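Local coordinates for protein NAD(P)-dependent oxidoreductase (Pseudomonas putida, PDB 7A3W) that probably catalyses NADPH-dependent imine reduction, including reductive amination and conjugate reduction, at residues S10-L14 / A64-I70. Residues are numbered along the deposited sequence; the frame is centred on the assembly and turned at random.
Sequences SVSVL and ASNLIII
With its hydroxyl trans to the backbone N (chi1 178°), S10 sends OG to S65 OG, while S65 and S12 both hold theirs beside their own backbone N. The three hydroxyls thus meet in a row with S65 in the middle: its OG is hydrogen-bonded to S10 OG at 2.7 Å, either serving as donor, and lies an equally short 2.7 Å from S12 OG, where the proton is not settled. S12 OG is also hydrogen-bonded to A61 O, which ties the row to helix 58-64. At this end S10 O and L67 N stay 4.3 Å apart, unbonded, and two waters bridge S10 O to N66 instead. Both donate to S10 O; one accepts from N66 N, the other donates to N66 OD1. Beyond them, parallel strand pairing begins. S12 N donates to L67 O (2.9 Å) almost in line with the carbonyl, I69 N returns a bond to S12 O from a direction tilted 30° off the carbonyl plane, and L14 N donates to I69 O, the ladder continuing from L14 to C71. On the V11 side of the sheet, V11 CG1 touches both I69 CD1, at 3.6 Å, and L67 CD2, at 4.0 Å. On the S12 side, L14 reaches across I68, CD1 against CG2 at 3.6 Å, and runs alongside I70. These are two neighbouring central strands of the Rossmann-type NADPH-binding domain, with the L14 side chain about 8 Å from bound NADPH. Strand 33-37 flanks 10-14, and strand 95-98 flanks 67-70. Helix 18-29 packs on V11, V13 and I69 through L23 and L27, and helix 146-157 touches V11 and L67 on the same sheet face.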
ATOM      1  N   SER B  10      37.632  -3.853  10.098  1.00 27.48           N
ATOM      2  CA  SER B  10      36.806  -4.747  10.945  1.00 26.55           C
ATOM      3  C   SER B  10      35.451  -4.088  11.192  1.00 23.40           C
ATOM      4  O   SER B  10      35.402  -2.845  11.359  1.00 21.48           O
ATOM      5  CB  SER B  10      37.486  -5.106  12.240  1.00 28.74           C
ATOM      6  OG  SER B  10      36.623  -5.926  13.047  1.00 31.77           O
ATOM      7  N   VAL B  11      34.391  -4.901  11.204  1.00 20.94           N
ATOM      8  CA  VAL B  11      33.035  -4.455  11.610  1.00 18.65           C
ATOM      9  C   VAL B  11      32.554  -5.411  12.689  1.00 17.05           C
ATOM     10  O   VAL B  11      32.828  -6.575  12.558  1.00 19.08           O
ATOM     11  CB  VAL B  11      32.076  -4.427  10.421  1.00 18.00           C
ATOM     12  CG1 VAL B  11      30.730  -3.877  10.839  1.00 19.00           C
ATOM     13  CG2 VAL B  11      32.671  -3.623   9.276  1.00 21.29           C
ATOM     14  N   SER B  12      31.833  -4.909  13.679  1.00 16.12           N
ATOM     15  CA  SER B  12      31.189  -5.749  14.712  1.00 17.04           C
ATOM     16  C   SER B  12      29.668  -5.693  14.507  1.00 17.82           C
ATOM     17  O   SER B  12      29.153  -4.644  14.093  1.00 17.49           O
ATOM     18  CB  SER B  12      31.595  -5.341  16.098  1.00 17.23           C
ATOM     19  OG  SER B  12      32.992  -5.545  16.326  1.00 16.69           O
ATOM     20  N   VAL B  13      29.003  -6.829  14.687  1.00 17.40           N
ATOM     21  CA  VAL B  13      27.523  -6.962  14.624  1.00 16.00           C
ATOM     22  C   VAL B  13      27.101  -7.573  15.953  1.00 15.80           C
ATOM     23  O   VAL B  13      27.621  -8.635  16.306  1.00 17.01           O
ATOM     24  CB  VAL B  13      27.074  -7.804  13.414  1.00 16.22           C
ATOM     25  CG1 VAL B  13      25.570  -8.062  13.417  1.00 17.30           C
ATOM     26  CG2 VAL B  13      27.534  -7.174  12.090  1.00 17.05           C
ATOM     27  N   LEU B  14      26.222  -6.889  16.670  1.00 15.74           N
ATOM     28  CA  LEU B  14      25.673  -7.360  17.963  1.00 16.75           C
ATOM     29  C   LEU B  14      24.188  -7.646  17.731  1.00 16.17           C
ATOM     30  O   LEU B  14      23.451  -6.738  17.387  1.00 15.61           O
ATOM     31  CB  LEU B  14      25.874  -6.290  19.035  1.00 18.48           C
ATOM     32  CG  LEU B  14      27.286  -6.140  19.594  1.00 18.94           C
ATOM     33  CD1 LEU B  14      28.243  -5.579  18.559  1.00 19.32           C
ATOM     34  CD2 LEU B  14      27.261  -5.246  20.832  1.00 21.00           C
ATOM     35  N   ALA B  64      36.600  -4.606  19.341  1.00 22.26           N
ATOM     36  CA  ALA B  64      37.225  -5.277  18.178  1.00 21.59           C
ATOM     37  C   ALA B  64      37.213  -4.381  16.931  1.00 21.90           C
ATOM     38  O   ALA B  64      38.019  -4.625  16.022  1.00 21.47           O
ATOM     39  CB  ALA B  64      36.501  -6.572  17.920  1.00 23.80           C
ATOM     40  N   SER B  65      36.302  -3.410  16.838  1.00 21.66           N
ATOM     41  CA  SER B  65      36.025  -2.682  15.570  1.00 20.54           C
ATOM     42  C   SER B  65      35.799  -1.191  15.829  1.00 20.75           C
ATOM     43  O   SER B  65      35.377  -0.825  16.946  1.00 20.07           O
ATOM     44  CB  SER B  65      34.831  -3.296  14.853  1.00 19.67           C
ATOM     45  OG  SER B  65      34.978  -4.694  14.740  1.00 18.94           O
ATOM     46  N   ASN B  66      35.973  -0.375  14.784  1.00 20.24           N
ATOM     47  CA  ASN B  66      35.594   1.066  14.845  1.00 21.95           C
ATOM     48  C   ASN B  66      34.186   1.267  14.244  1.00 20.19           C
ATOM     49  O   ASN B  66      33.714   2.397  14.293  1.00 20.38           O
ATOM     50  CB  ASN B  66      36.639   1.962  14.168  1.00 24.07           C
ATOM     51  CG  ASN B  66      36.583   1.921  12.654  1.00 28.91           C
ATOM     52  OD1 ASN B  66      35.896   1.088  12.066  1.00 32.02           O
ATOM     53  ND2 ASN B  66      37.274   2.850  12.006  1.00 32.28           N
ATOM     54  N   LEU B  67      33.531   0.221  13.720  1.00 17.92           N
ATOM     55  CA  LEU B  67      32.112   0.289  13.274  1.00 18.49           C
ATOM     56  C   LEU B  67      31.316  -0.840  13.940  1.00 16.81           C
ATOM     57  O   LEU B  67      31.622  -2.009  13.712  1.00 17.11           O
ATOM     58  CB  LEU B  67      32.028   0.175  11.750  1.00 17.41           C
ATOM     59  CG  LEU B  67      30.611   0.159  11.179  1.00 18.35           C
ATOM     60  CD1 LEU B  67      29.850   1.406  11.576  1.00 19.02           C
ATOM     61  CD2 LEU B  67      30.644  -0.011   9.667  1.00 20.08           C
ATOM     62  N   ILE B  68      30.372  -0.471  14.789  1.00 17.40           N
ATOM     63  CA  ILE B  68      29.603  -1.400  15.650  1.00 17.62           C
ATOM     64  C   ILE B  68      28.129  -1.309  15.243  1.00 15.87           C
ATOM     65  O   ILE B  68      27.472  -0.286  15.548  1.00 16.48           O
ATOM     66  CB  ILE B  68      29.765  -1.041  17.132  1.00 17.90           C
ATOM     67  CG1 ILE B  68      31.202  -0.735  17.573  1.00 19.74           C
ATOM     68  CG2 ILE B  68      29.092  -2.122  17.967  1.00 18.49           C
ATOM     69  CD1 ILE B  68      32.232  -1.795  17.224  1.00 19.36           C
ATOM     70  N   ILE B  69      27.601  -2.365  14.638  1.00 16.15           N
ATOM     71  CA  ILE B  69      26.200  -2.400  14.121  1.00 16.20           C
ATOM     72  C   ILE B  69      25.353  -3.178  15.122  1.00 16.18           C
ATOM     73  O   ILE B  69      25.727  -4.298  15.460  1.00 18.15           O
ATOM     74  CB  ILE B  69      26.147  -3.012  12.718  1.00 16.90           C
ATOM     75  CG1 ILE B  69      26.919  -2.146  11.721  1.00 19.11           C
ATOM     76  CG2 ILE B  69      24.706  -3.241  12.299  1.00 16.32           C
ATOM     77  CD1 ILE B  69      27.265  -2.876  10.451  1.00 21.67           C
ATOM     78  N   ILE B  70      24.270  -2.582  15.589  1.00 15.75           N
ATOM     79  CA  ILE B  70      23.376  -3.201  16.609  1.00 15.77           C
ATOM     80  C   ILE B  70      22.107  -3.647  15.893  1.00 16.48           C
ATOM     81  O   ILE B  70      21.518  -2.837  15.165  1.00 17.72           O
ATOM     82  CB  ILE B  70      23.027  -2.206  17.716  1.00 15.96           C
ATOM     83  CG1 ILE B  70      24.234  -1.436  18.237  1.00 16.07           C
ATOM     84  CG2 ILE B  70      22.270  -2.928  18.842  1.00 17.24           C
ATOM     85  CD1 ILE B  70      25.345  -2.307  18.771  1.00 16.46           C
TER
HETATM   86  O   HOH W   1      37.434  -1.601  12.527  1.00 19.81           O
HETATM   87  O   HOH W   2      35.331  -0.376   9.980  1.00 26.22           O